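Local coordinates for succinyl-CoA ligase (ADP-forming) subunit alpha (PDB 6HXI), which is a CoA-ligase-type subunit fused to a citrate synthase-like C-terminal domain, and binds coenzyme A, at residues V408-A422 with L575-H587. Numbering follows the deposited sequence.
Sequences VIQIVADHGPAVSGA and LFALGRSIGLIGH. With ACT (acetate ion), chain L.
Helix 408-412 packs on helix 575-587 with axes 7.7 Å apart at 45°, and backbones meet closely at Ile409 and Gly579, whose CA atoms lie 4.4 Å apart. Ile409 enters as a knob among Leu575, Leu578, Gly579 and Ile582; its side chain crosses that of Ile582 at about a right angle, CG2 meeting CD1, while Val412 sets CG2 against the bare CA of Gly579. Ala413 O accepts a weak hydrogen bond from Gly583 N.

Arg580 bends at chi2 and chi3, which brings its guanidinium back to the carbonyl of Val412. There NE donates to Val412 O at 2.7 Å, the acceptor lying in the guanidinium plane, with a weak second bond from NH1. His415 N lies over one guanidinium face and Phe576 CZ over the other, and NH2 donates to OXT of an acetate ion, probably from the crystallisation liquor, at 2.8 Å (N-H...O 167°).

Farther along, His587 NE2 donates to Asp414 OD2 (2.8 Å) on its syn side, tilted out of the carboxylate plane, and Pro417 CA lies over one face of the His587 imidazole. Gly416 N reaches OD2 from the opposite face of the carboxylate, closing an Asx turn, and Ser360 of a second subunit also bonds to this oxygen. The contact thus joins helix 571-594 to helix 399-412 and the turn leading into helix 420-430, within the all-helical packing of a citrate synthase-like domain.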
ATOM      1  N   VAL B 408     -19.745   4.953  15.132  1.00 22.22           N
ATOM      2  CA  VAL B 408     -19.076   3.762  14.613  1.00 23.03           C
ATOM      3  C   VAL B 408     -17.559   4.048  14.463  1.00 29.93           C
ATOM      4  O   VAL B 408     -16.765   3.241  14.918  1.00 30.18           O
ATOM      5  CB  VAL B 408     -19.709   3.292  13.279  1.00 25.23           C
ATOM      6  CG1 VAL B 408     -18.794   2.274  12.563  1.00 22.85           C
ATOM      7  CG2 VAL B 408     -21.099   2.731  13.524  1.00 24.20           C
ATOM      8  N   ILE B 409     -17.184   5.215  13.868  1.00 23.26           N
ATOM      9  CA  ILE B 409     -15.793   5.641  13.709  1.00 21.11           C
ATOM     10  C   ILE B 409     -15.059   5.669  15.039  1.00 25.04           C
ATOM     11  O   ILE B 409     -13.957   5.152  15.118  1.00 26.52           O
ATOM     12  CB  ILE B 409     -15.709   6.985  12.948  1.00 22.65           C
ATOM     13  CG1 ILE B 409     -16.146   6.808  11.529  1.00 21.07           C
ATOM     14  CG2 ILE B 409     -14.307   7.609  12.993  1.00 22.68           C
ATOM     15  CD1 ILE B 409     -16.333   8.197  10.744  1.00 19.25           C
ATOM     16  N   GLN B 410     -15.680   6.230  16.111  1.00 23.51           N
ATOM     17  CA  GLN B 410     -15.102   6.269  17.466  1.00 22.80           C
ATOM     18  C   GLN B 410     -14.960   4.902  18.067  1.00 26.28           C
ATOM     19  O   GLN B 410     -13.943   4.578  18.675  1.00 27.60           O
ATOM     20  CB  GLN B 410     -15.961   7.149  18.365  1.00 24.72           C
ATOM     21  CG  GLN B 410     -15.933   8.594  17.882  1.00 21.81           C
ATOM     22  CD  GLN B 410     -16.935   9.405  18.664  1.00 34.08           C
ATOM     23  OE1 GLN B 410     -16.772   9.648  19.832  1.00 27.60           O
ATOM     24  NE2 GLN B 410     -17.992   9.821  18.032  1.00 21.13           N
ATOM     25  N   ILE B 411     -15.975   4.066  17.865  1.00 24.25           N
ATOM     26  CA  ILE B 411     -15.986   2.692  18.408  1.00 25.12           C
ATOM     27  C   ILE B 411     -14.944   1.812  17.761  1.00 30.90           C
ATOM     28  O   ILE B 411     -14.335   0.992  18.444  1.00 31.68           O
ATOM     29  CB  ILE B 411     -17.430   2.131  18.304  1.00 28.60           C
ATOM     30  CG1 ILE B 411     -18.255   2.810  19.457  1.00 28.77           C
ATOM     31  CG2 ILE B 411     -17.479   0.559  18.365  1.00 29.82           C
ATOM     32  CD1 ILE B 411     -19.698   2.584  19.511  1.00 39.34           C
ATOM     33  N   VAL B 412     -14.723   1.973  16.434  1.00 26.57           N
ATOM     34  CA  VAL B 412     -13.746   1.132  15.744  1.00 22.85           C
ATOM     35  C   VAL B 412     -12.355   1.798  15.661  1.00 25.71           C
ATOM     36  O   VAL B 412     -11.463   1.203  15.061  1.00 25.83           O
ATOM     37  CB  VAL B 412     -14.225   0.601  14.368  1.00 25.22           C
ATOM     38  CG1 VAL B 412     -15.596  -0.081  14.467  1.00 25.92           C
ATOM     39  CG2 VAL B 412     -14.254   1.706  13.298  1.00 24.37           C
ATOM     40  N   ALA B 413     -12.155   2.999  16.247  1.00 22.87           N
ATOM     41  CA  ALA B 413     -10.881   3.749  16.158  1.00 24.28           C
ATOM     42  C   ALA B 413      -9.648   2.887  16.473  1.00 26.49           C
ATOM     43  O   ALA B 413      -8.669   2.925  15.741  1.00 24.27           O
ATOM     44  CB  ALA B 413     -10.902   4.981  17.020  1.00 25.40           C
ATOM     45  N   ASP B 414      -9.744   2.074  17.505  1.00 24.87           N
ATOM     46  CA  ASP B 414      -8.658   1.198  17.852  1.00 25.34           C
ATOM     47  C   ASP B 414      -9.120   0.047  18.693  1.00 27.47           C
ATOM     48  O   ASP B 414     -10.012   0.208  19.489  1.00 25.31           O
ATOM     49  CB  ASP B 414      -7.557   1.948  18.629  1.00 27.86           C
ATOM     50  CG  ASP B 414      -6.240   1.217  18.442  1.00 35.51           C
ATOM     51  OD1 ASP B 414      -5.832   1.019  17.263  1.00 28.19           O
ATOM     52  OD2 ASP B 414      -5.700   0.698  19.457  1.00 37.29           O
ATOM     53  N   HIS B 415      -8.436  -1.077  18.586  1.00 26.52           N
ATOM     54  CA  HIS B 415      -8.698  -2.239  19.393  1.00 28.52           C
ATOM     55  C   HIS B 415      -7.366  -2.833  19.925  1.00 25.99           C
ATOM     56  O   HIS B 415      -7.251  -4.033  20.129  1.00 24.71           O
ATOM     57  CB  HIS B 415      -9.585  -3.267  18.665  1.00 31.39           C
ATOM     58  CG  HIS B 415     -10.296  -4.193  19.617  1.00 38.13           C
ATOM     59  ND1 HIS B 415     -10.838  -3.738  20.824  1.00 42.65           N
ATOM     60  CD2 HIS B 415     -10.566  -5.508  19.498  1.00 41.42           C
ATOM     61  CE1 HIS B 415     -11.398  -4.796  21.391  1.00 42.73           C
ATOM     62  NE2 HIS B 415     -11.230  -5.891  20.644  1.00 42.25           N
ATOM     63  N   GLY B 416      -6.429  -1.960  20.253  1.00 19.89           N
ATOM     64  CA  GLY B 416      -5.160  -2.361  20.845  1.00 20.00           C
ATOM     65  C   GLY B 416      -4.160  -2.699  19.759  1.00 27.43           C
ATOM     66  O   GLY B 416      -4.500  -2.789  18.562  1.00 26.41           O
ATOM     67  N   PRO B 417      -2.896  -2.878  20.177  1.00 25.18           N
ATOM     68  CA  PRO B 417      -1.807  -3.087  19.204  1.00 22.03           C
ATOM     69  C   PRO B 417      -1.647  -4.488  18.639  1.00 27.66           C
ATOM     70  O   PRO B 417      -0.866  -4.686  17.728  1.00 28.75           O
ATOM     71  CB  PRO B 417      -0.578  -2.717  20.043  1.00 24.39           C
ATOM     72  CG  PRO B 417      -0.916  -3.187  21.426  1.00 29.03           C
ATOM     73  CD  PRO B 417      -2.367  -2.766  21.560  1.00 25.82           C
ATOM     74  N   ALA B 418      -2.321  -5.475  19.217  1.00 23.51           N
ATOM     75  CA  ALA B 418      -2.160  -6.865  18.904  1.00 22.61           C
ATOM     76  C   ALA B 418      -2.894  -7.323  17.658  1.00 29.65           C
ATOM     77  O   ALA B 418      -2.479  -8.314  17.047  1.00 33.23           O
ATOM     78  CB  ALA B 418      -2.535  -7.724  20.135  1.00 22.83           C
ATOM     79  N   VAL B 419      -3.933  -6.612  17.230  1.00 25.96           N
ATOM     80  CA  VAL B 419      -4.682  -7.024  16.028  1.00 24.45           C
ATOM     81  C   VAL B 419      -3.854  -6.831  14.721  1.00 27.87           C
ATOM     82  O   VAL B 419      -2.982  -5.950  14.668  1.00 26.34           O
ATOM     83  CB  VAL B 419      -6.066  -6.379  15.958  1.00 26.33           C
ATOM     84  CG1 VAL B 419      -6.908  -6.738  17.188  1.00 26.70           C
ATOM     85  CG2 VAL B 419      -5.937  -4.898  15.803  1.00 25.42           C
ATOM     86  N   SER B 420      -4.174  -7.603  13.663  1.00 23.87           N
ATOM     87  CA  SER B 420      -3.401  -7.649  12.408  1.00 23.01           C
ATOM     88  C   SER B 420      -2.954  -6.281  11.876  1.00 27.88           C
ATOM     89  O   SER B 420      -1.765  -6.089  11.640  1.00 28.24           O
ATOM     90  CB  SER B 420      -4.157  -8.428  11.333  1.00 23.84           C
ATOM     91  OG  SER B 420      -4.039  -9.802  11.663  1.00 30.56           O
ATOM     92  N   GLY B 421      -3.897  -5.380  11.677  1.00 23.20           N
ATOM     93  CA  GLY B 421      -3.656  -4.041  11.150  1.00 23.96           C
ATOM     94  C   GLY B 421      -2.723  -3.207  11.990  1.00 25.79           C
ATOM     95  O   GLY B 421      -1.758  -2.653  11.467  1.00 25.21           O
ATOM     96  N   ALA B 422      -2.989  -3.134  13.310  1.00 23.21           N
ATOM     97  CA  ALA B 422      -2.173  -2.339  14.220  1.00 22.64           C
ATOM     98  C   ALA B 422      -0.783  -2.986  14.278  1.00 22.93           C
ATOM     99  O   ALA B 422       0.218  -2.303  14.173  1.00 24.25           O
ATOM    100  CB  ALA B 422      -2.822  -2.281  15.595  1.00 21.71           C
ATOM    101  N   LEU B 575     -15.727   2.182   5.937  1.00 27.77           N
ATOM    102  CA  LEU B 575     -16.036   2.797   7.227  1.00 27.62           C
ATOM    103  C   LEU B 575     -15.088   2.249   8.298  1.00 29.91           C
ATOM    104  O   LEU B 575     -14.486   3.026   9.032  1.00 28.39           O
ATOM    105  CB  LEU B 575     -17.501   2.527   7.607  1.00 27.85           C
ATOM    106  CG  LEU B 575     -18.086   3.310   8.767  1.00 31.96           C
ATOM    107  CD1 LEU B 575     -17.910   4.823   8.574  1.00 32.30           C
ATOM    108  CD2 LEU B 575     -19.560   2.946   8.981  1.00 34.92           C
ATOM    109  N   PHE B 576     -14.877   0.920   8.297  1.00 25.56           N
ATOM    110  CA  PHE B 576     -13.924   0.299   9.209  1.00 25.38           C
ATOM    111  C   PHE B 576     -12.496   0.821   8.966  1.00 26.84           C
ATOM    112  O   PHE B 576     -11.782   1.118   9.919  1.00 26.56           O
ATOM    113  CB  PHE B 576     -13.973  -1.243   9.112  1.00 26.67           C
ATOM    114  CG  PHE B 576     -13.045  -1.949  10.078  1.00 26.47           C
ATOM    115  CD1 PHE B 576     -13.380  -2.078  11.427  1.00 29.66           C
ATOM    116  CD2 PHE B 576     -11.812  -2.438   9.651  1.00 30.29           C
ATOM    117  CE1 PHE B 576     -12.499  -2.701  12.331  1.00 30.68           C
ATOM    118  CE2 PHE B 576     -10.918  -3.057  10.564  1.00 32.37           C
ATOM    119  CZ  PHE B 576     -11.295  -3.233  11.879  1.00 29.67           C
ATOM    120  N   ALA B 577     -12.109   0.946   7.719  1.00 24.47           N
ATOM    121  CA  ALA B 577     -10.779   1.434   7.318  1.00 25.32           C
ATOM    122  C   ALA B 577     -10.510   2.861   7.735  1.00 27.86           C
ATOM    123  O   ALA B 577      -9.445   3.177   8.258  1.00 27.20           O
ATOM    124  CB  ALA B 577     -10.573   1.257   5.820  1.00 24.84           C
ATOM    125  N   LEU B 578     -11.500   3.703   7.567  1.00 24.50           N
ATOM    126  CA  LEU B 578     -11.428   5.100   7.950  1.00 24.99           C
ATOM    127  C   LEU B 578     -11.301   5.220   9.487  1.00 29.33           C
ATOM    128  O   LEU B 578     -10.419   5.930   9.993  1.00 27.53           O
ATOM    129  CB  LEU B 578     -12.669   5.821   7.403  1.00 24.97           C
ATOM    130  CG  LEU B 578     -12.804   7.303   7.752  1.00 31.12           C
ATOM    131  CD1 LEU B 578     -11.782   8.141   7.028  1.00 30.40           C
ATOM    132  CD2 LEU B 578     -14.174   7.786   7.456  1.00 28.66           C
ATOM    133  N   GLY B 579     -12.171   4.541  10.223  1.00 25.00           N
ATOM    134  CA  GLY B 579     -12.090   4.583  11.673  1.00 24.08           C
ATOM    135  C   GLY B 579     -10.830   3.950  12.230  1.00 26.40           C
ATOM    136  O   GLY B 579     -10.137   4.567  13.036  1.00 26.47           O
ATOM    137  N   ARG B 580     -10.482   2.737  11.780  1.00 23.31           N
ATOM    138  CA  ARG B 580      -9.291   2.047  12.308  1.00 23.33           C
ATOM    139  C   ARG B 580      -7.969   2.767  11.898  1.00 27.22           C
ATOM    140  O   ARG B 580      -6.971   2.596  12.579  1.00 25.96           O
ATOM    141  CB  ARG B 580      -9.314   0.547  11.971  1.00 27.84           C
ATOM    142  CG  ARG B 580      -8.180  -0.315  12.566  1.00 30.25           C
ATOM    143  CD  ARG B 580      -8.034  -0.162  14.091  1.00 25.37           C
ATOM    144  NE  ARG B 580      -9.327  -0.469  14.706  1.00 25.99           N
ATOM    145  CZ  ARG B 580      -9.717  -1.680  15.051  1.00 34.00           C
ATOM    146  NH1 ARG B 580     -10.947  -1.882  15.499  1.00 39.18           N
ATOM    147  NH2 ARG B 580      -8.865  -2.695  15.004  1.00 25.34           N
ATOM    148  N   SER B 581      -8.013   3.715  10.933  1.00 23.00           N
ATOM    149  CA  SER B 581      -6.852   4.526  10.532  1.00 20.41           C
ATOM    150  C   SER B 581      -6.382   5.368  11.670  1.00 23.09           C
ATOM    151  O   SER B 581      -5.203   5.638  11.784  1.00 23.00           O
ATOM    152  CB  SER B 581      -7.228   5.450   9.378  1.00 20.16           C
ATOM    153  OG  SER B 581      -7.128   4.596   8.252  1.00 31.59           O
ATOM    154  N   ILE B 582      -7.317   5.844  12.459  1.00 18.72           N
ATOM    155  CA  ILE B 582      -7.040   6.634  13.624  1.00 19.65           C
ATOM    156  C   ILE B 582      -6.116   5.885  14.560  1.00 24.74           C
ATOM    157  O   ILE B 582      -5.164   6.487  15.014  1.00 25.41           O
ATOM    158  CB  ILE B 582      -8.365   7.039  14.379  1.00 20.18           C
ATOM    159  CG1 ILE B 582      -9.223   7.958  13.497  1.00 21.48           C
ATOM    160  CG2 ILE B 582      -8.029   7.750  15.692  1.00 19.63           C
ATOM    161  CD1 ILE B 582     -10.716   8.147  13.953  1.00 18.11           C
ATOM    162  N   GLY B 583      -6.485   4.668  14.967  1.00 21.88           N
ATOM    163  CA  GLY B 583      -5.648   3.905  15.905  1.00 21.24           C
ATOM    164  C   GLY B 583      -4.361   3.434  15.241  1.00 22.52           C
ATOM    165  O   GLY B 583      -3.306   3.370  15.881  1.00 21.68           O
ATOM    166  N   LEU B 584      -4.411   3.191  13.938  1.00 20.33           N
ATOM    167  CA  LEU B 584      -3.181   2.771  13.170  1.00 23.40           C
ATOM    168  C   LEU B 584      -2.138   3.896  13.188  1.00 28.24           C
ATOM    169  O   LEU B 584      -1.028   3.666  13.617  1.00 27.36           O
ATOM    170  CB  LEU B 584      -3.481   2.283  11.745  1.00 22.43           C
ATOM    171  CG  LEU B 584      -3.747   0.791  11.434  1.00 29.37           C
ATOM    172  CD1 LEU B 584      -4.533   0.057  12.489  1.00 30.65           C
ATOM    173  CD2 LEU B 584      -4.420   0.642  10.081  1.00 28.57           C
ATOM    174  N   ILE B 585      -2.544   5.116  12.857  1.00 25.04           N
ATOM    175  CA  ILE B 585      -1.711   6.340  12.924  1.00 23.77           C
ATOM    176  C   ILE B 585      -1.226   6.514  14.391  1.00 27.18           C
ATOM    177  O   ILE B 585      -0.049   6.745  14.630  1.00 28.30           O
ATOM    178  CB  ILE B 585      -2.521   7.566  12.413  1.00 24.68           C
ATOM    179  CG1 ILE B 585      -2.745   7.444  10.842  1.00 23.85           C
ATOM    180  CG2 ILE B 585      -1.764   8.875  12.754  1.00 24.90           C
ATOM    181  CD1 ILE B 585      -3.894   8.279  10.234  1.00 24.82           C
ATOM    182  N   GLY B 586      -2.125   6.374  15.341  1.00 22.95           N
ATOM    183  CA  GLY B 586      -1.776   6.420  16.763  1.00 21.66           C
ATOM    184  C   GLY B 586      -0.633   5.469  17.118  1.00 22.14           C
ATOM    185  O   GLY B 586       0.375   5.868  17.714  1.00 21.06           O
ATOM    186  N   HIS B 587      -0.765   4.211  16.773  1.00 20.66           N
ATOM    187  CA  HIS B 587       0.288   3.202  17.084  1.00 21.83           C
ATOM    188  C   HIS B 587       1.637   3.475  16.344  1.00 25.44           C
ATOM    189  O   HIS B 587       2.723   3.355  16.915  1.00 24.86           O
ATOM    190  CB  HIS B 587      -0.226   1.798  16.707  1.00 23.01           C
ATOM    191  CG  HIS B 587      -1.239   1.287  17.701  1.00 24.35           C
ATOM    192  ND1 HIS B 587      -0.892   1.061  18.996  1.00 25.60           N
ATOM    193  CD2 HIS B 587      -2.535   0.955  17.519  1.00 24.77           C
ATOM    194  CE1 HIS B 587      -1.989   0.620  19.593  1.00 26.07           C
ATOM    195  NE2 HIS B 587      -3.008   0.541  18.737  1.00 26.45           N
TER
HETATM  196  C   ACT L 706     -11.168  -5.615  15.525  1.00 67.85           C
HETATM  197  O   ACT L 706     -11.906  -5.451  16.555  1.00 72.22           O
HETATM  198  OXT ACT L 706      -9.972  -5.238  15.446  1.00 61.42           O
HETATM  199  CH3 ACT L 706     -11.785  -6.343  14.279  1.00 66.56           C